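Long-range contact in sulfur carrier protein ThiS (Escherichia coli, PDB 1ZUD), which carries sulfur and donates it in the synthesis of the thiazole phosphate moiety of thiamine phosphate: residues R28-I36 against P42-I50. Residues are numbered along the deposited sequence; the frame is centred on the assembly and turned at random.
Sequences RQAGAALAI and PREQWAQHI
The indole of W46 meets the first residues of strand 32-36 and the turn before it mainly through its six-membered ring. L34 CB lies 3.5 Å from W46 CZ2 in an oblique approach, while A32 CB is 4.3 Å from W46 CH2. The aliphatic part of Q29 passes along the indole rim, with Q29 CB 3.8 Å from W46 CZ3; its amide is inclined 58° to the ring. The CB of W46 points at the strand, and CG continues from it beside the backbone N (chi1 -60°); NE1 donates a hydrogen bond to V41 O. V18 and L22 of helix 18-24 also pack on this ring, which joins helix to sheet in the ubiquitin-like fold. Farther along the strand, I36 CD1 meets the imidazole of H49 at CD2, 3.6 Å away.

Polar contact is concentrated on R43. Its CG lies over one face of the indole, toward the rim, and bends at chi2 and chi3 carry the guanidinium to the turn. NH1 donates to A32 O (3.1 Å, N-H...O angle 151°), using a lone pair in the carbonyl plane. Q29 O, which accepts a hydrogen bond from A32 N across the type II turn, sits above one guanidinium face without bonding to it. OD1 of D176 of the ThiF chain accepts from G31 N and pairs with R43 NH2. R43 thus grips its own turn and ThiF at once, which probably helps fix the turn for the partner enzyme.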
loop_
_atom_site.group_PDB
_atom_site.type_symbol
_atom_site.label_atom_id
_atom_site.label_comp_id
_atom_site.label_asym_id
_atom_site.label_seq_id
_atom_site.Cartn_x
_atom_site.Cartn_y
_atom_site.Cartn_z
ATOM N N ARG D 28 -8.355 -28.656 -4.285
ATOM C CA ARG D 28 -7.595 -29.149 -3.137
ATOM C C ARG D 28 -7.934 -28.289 -1.901
ATOM O O ARG D 28 -8.006 -27.062 -1.996
ATOM C CB ARG D 28 -6.089 -29.074 -3.462
ATOM C CG ARG D 28 -5.195 -28.909 -2.259
ATOM C CD ARG D 28 -4.133 -27.852 -2.549
ATOM N NE ARG D 28 -2.927 -28.414 -3.142
ATOM C CZ ARG D 28 -2.075 -27.733 -3.908
ATOM N NH1 ARG D 28 -2.299 -26.455 -4.193
ATOM N NH2 ARG D 28 -0.974 -28.325 -4.356
ATOM N N GLN D 29 -8.098 -28.923 -0.743
ATOM C CA GLN D 29 -8.459 -28.190 0.469
ATOM C C GLN D 29 -7.274 -27.695 1.324
ATOM O O GLN D 29 -7.363 -26.669 1.998
ATOM C CB GLN D 29 -9.429 -29.059 1.285
ATOM C CG GLN D 29 -10.718 -29.314 0.483
ATOM C CD GLN D 29 -11.747 -30.139 1.256
ATOM O OE1 GLN D 29 -11.784 -30.121 2.499
ATOM N NE2 GLN D 29 -12.590 -30.868 0.519
ATOM N N ALA D 30 -6.176 -28.439 1.269
ATOM C CA ALA D 30 -4.961 -28.120 1.991
ATOM C C ALA D 30 -4.437 -26.753 1.489
ATOM O O ALA D 30 -4.381 -26.501 0.294
ATOM C CB ALA D 30 -3.921 -29.220 1.750
ATOM N N GLY D 31 -4.093 -25.869 2.411
ATOM C CA GLY D 31 -3.594 -24.566 2.008
ATOM C C GLY D 31 -4.661 -23.617 1.479
ATOM O O GLY D 31 -4.316 -22.540 1.002
ATOM N N ALA D 32 -5.950 -23.978 1.572
ATOM C CA ALA D 32 -7.010 -23.100 1.063
ATOM C C ALA D 32 -7.920 -22.550 2.139
ATOM O O ALA D 32 -8.048 -23.127 3.211
ATOM C CB ALA D 32 -7.876 -23.871 -0.016
ATOM N N ALA D 33 -8.520 -21.391 1.895
ATOM C CA ALA D 33 -9.470 -20.877 2.873
ATOM C C ALA D 33 -10.643 -20.501 1.991
ATOM O O ALA D 33 -10.491 -20.311 0.787
ATOM C CB ALA D 33 -8.921 -19.640 3.645
ATOM N N LEU D 34 -11.811 -20.402 2.591
ATOM C CA LEU D 34 -13.018 -20.121 1.838
ATOM C C LEU D 34 -13.884 -19.043 2.535
ATOM O O LEU D 34 -13.996 -19.003 3.774
ATOM C CB LEU D 34 -13.799 -21.461 1.670
ATOM C CG LEU D 34 -15.080 -21.327 0.841
ATOM C CD1 LEU D 34 -14.986 -22.254 -0.354
ATOM C CD2 LEU D 34 -16.309 -21.582 1.693
ATOM N N ALA D 35 -14.461 -18.147 1.738
ATOM C CA ALA D 35 -15.355 -17.145 2.280
ATOM C C ALA D 35 -16.706 -17.304 1.583
ATOM O O ALA D 35 -16.768 -17.671 0.392
ATOM C CB ALA D 35 -14.837 -15.761 2.019
ATOM N N ILE D 36 -17.785 -17.063 2.318
ATOM C CA ILE D 36 -19.113 -17.109 1.682
ATOM C C ILE D 36 -19.728 -15.800 2.047
ATOM O O ILE D 36 -19.805 -15.470 3.232
ATOM C CB ILE D 36 -20.013 -18.287 2.197
ATOM C CG1 ILE D 36 -19.496 -19.587 1.594
ATOM C CG2 ILE D 36 -21.523 -18.069 1.766
ATOM C CD1 ILE D 36 -20.270 -20.872 2.087
ATOM N N PRO D 42 -14.578 -21.360 8.480
ATOM C CA PRO D 42 -13.463 -22.208 8.916
ATOM C C PRO D 42 -13.536 -23.600 8.269
ATOM O O PRO D 42 -14.588 -24.214 8.192
ATOM C CB PRO D 42 -13.621 -22.234 10.437
ATOM C CG PRO D 42 -14.266 -20.935 10.759
ATOM C CD PRO D 42 -15.321 -20.819 9.657
ATOM N N ARG D 43 -12.390 -24.092 7.823
ATOM C CA ARG D 43 -12.304 -25.366 7.140
ATOM C C ARG D 43 -12.928 -26.494 7.941
ATOM O O ARG D 43 -13.455 -27.439 7.369
ATOM C CB ARG D 43 -10.846 -25.715 6.877
ATOM C CG ARG D 43 -10.629 -26.503 5.639
ATOM C CD ARG D 43 -9.352 -25.975 4.999
ATOM N NE ARG D 43 -8.270 -26.872 5.301
ATOM C CZ ARG D 43 -6.977 -26.550 5.256
ATOM N NH1 ARG D 43 -6.534 -25.296 4.906
ATOM N NH2 ARG D 43 -6.128 -27.514 5.581
ATOM N N GLU D 44 -12.861 -26.390 9.264
ATOM C CA GLU D 44 -13.404 -27.449 10.089
ATOM C C GLU D 44 -14.913 -27.556 9.886
ATOM O O GLU D 44 -15.508 -28.520 10.313
ATOM C CB GLU D 44 -13.051 -27.214 11.573
ATOM C CG GLU D 44 -13.775 -26.053 12.247
ATOM C CD GLU D 44 -13.381 -25.879 13.726
ATOM O OE1 GLU D 44 -14.047 -25.091 14.439
ATOM O OE2 GLU D 44 -12.395 -26.522 14.175
ATOM N N GLN D 45 -15.541 -26.578 9.232
ATOM C CA GLN D 45 -16.996 -26.640 9.016
ATOM C C GLN D 45 -17.403 -27.046 7.591
ATOM O O GLN D 45 -18.604 -27.221 7.288
ATOM C CB GLN D 45 -17.627 -25.270 9.311
ATOM C CG GLN D 45 -17.669 -24.867 10.787
ATOM C CD GLN D 45 -17.967 -23.383 11.007
ATOM O OE1 GLN D 45 -18.710 -22.750 10.251
ATOM N NE2 GLN D 45 -17.391 -22.827 12.066
ATOM N N TRP D 46 -16.429 -27.247 6.703
ATOM C CA TRP D 46 -16.800 -27.514 5.315
ATOM C C TRP D 46 -17.578 -28.789 5.055
ATOM O O TRP D 46 -18.345 -28.831 4.112
ATOM C CB TRP D 46 -15.590 -27.483 4.359
ATOM C CG TRP D 46 -14.815 -26.138 4.315
ATOM C CD1 TRP D 46 -15.175 -24.946 4.876
ATOM C CD2 TRP D 46 -13.566 -25.900 3.653
ATOM N NE1 TRP D 46 -14.221 -23.972 4.613
ATOM C CE2 TRP D 46 -13.225 -24.531 3.862
ATOM C CE3 TRP D 46 -12.706 -26.698 2.913
ATOM C CZ2 TRP D 46 -12.044 -23.954 3.354
ATOM C CZ3 TRP D 46 -11.502 -26.102 2.396
ATOM C CH2 TRP D 46 -11.208 -24.754 2.633
ATOM N N ALA D 47 -17.381 -29.816 5.866
ATOM C CA ALA D 47 -18.094 -31.086 5.659
ATOM C C ALA D 47 -19.591 -31.002 5.936
ATOM O O ALA D 47 -20.344 -31.860 5.492
ATOM C CB ALA D 47 -17.468 -32.193 6.526
ATOM N N GLN D 48 -20.026 -29.988 6.667
ATOM C CA GLN D 48 -21.462 -29.818 6.989
ATOM C C GLN D 48 -22.096 -28.514 6.481
ATOM O O GLN D 48 -23.328 -28.420 6.370
ATOM C CB GLN D 48 -21.650 -29.866 8.498
ATOM C CG GLN D 48 -21.349 -31.235 9.080
ATOM C CD GLN D 48 -22.138 -31.503 10.338
ATOM O OE1 GLN D 48 -21.875 -30.900 11.393
ATOM N NE2 GLN D 48 -23.132 -32.399 10.240
ATOM N N HIS D 49 -21.270 -27.505 6.175
ATOM C CA HIS D 49 -21.796 -26.213 5.708
ATOM C C HIS D 49 -22.477 -26.338 4.346
ATOM O O HIS D 49 -21.842 -26.628 3.349
ATOM C CB HIS D 49 -20.677 -25.191 5.592
ATOM C CG HIS D 49 -21.170 -23.781 5.599
ATOM N ND1 HIS D 49 -21.250 -23.030 6.752
ATOM C CD2 HIS D 49 -21.648 -22.996 4.600
ATOM C CE1 HIS D 49 -21.753 -21.841 6.462
ATOM N NE2 HIS D 49 -22.002 -21.794 5.165
ATOM N N ILE D 50 -23.781 -26.106 4.315
ATOM C CA ILE D 50 -24.563 -26.178 3.083
ATOM C C ILE D 50 -24.455 -24.879 2.237
ATOM O O ILE D 50 -24.596 -23.768 2.733
ATOM C CB ILE D 50 -26.076 -26.432 3.391
ATOM C CG1 ILE D 50 -26.233 -27.744 4.157
ATOM C CG2 ILE D 50 -26.877 -26.460 2.073
ATOM C CD1 ILE D 50 -26.037 -28.966 3.289
#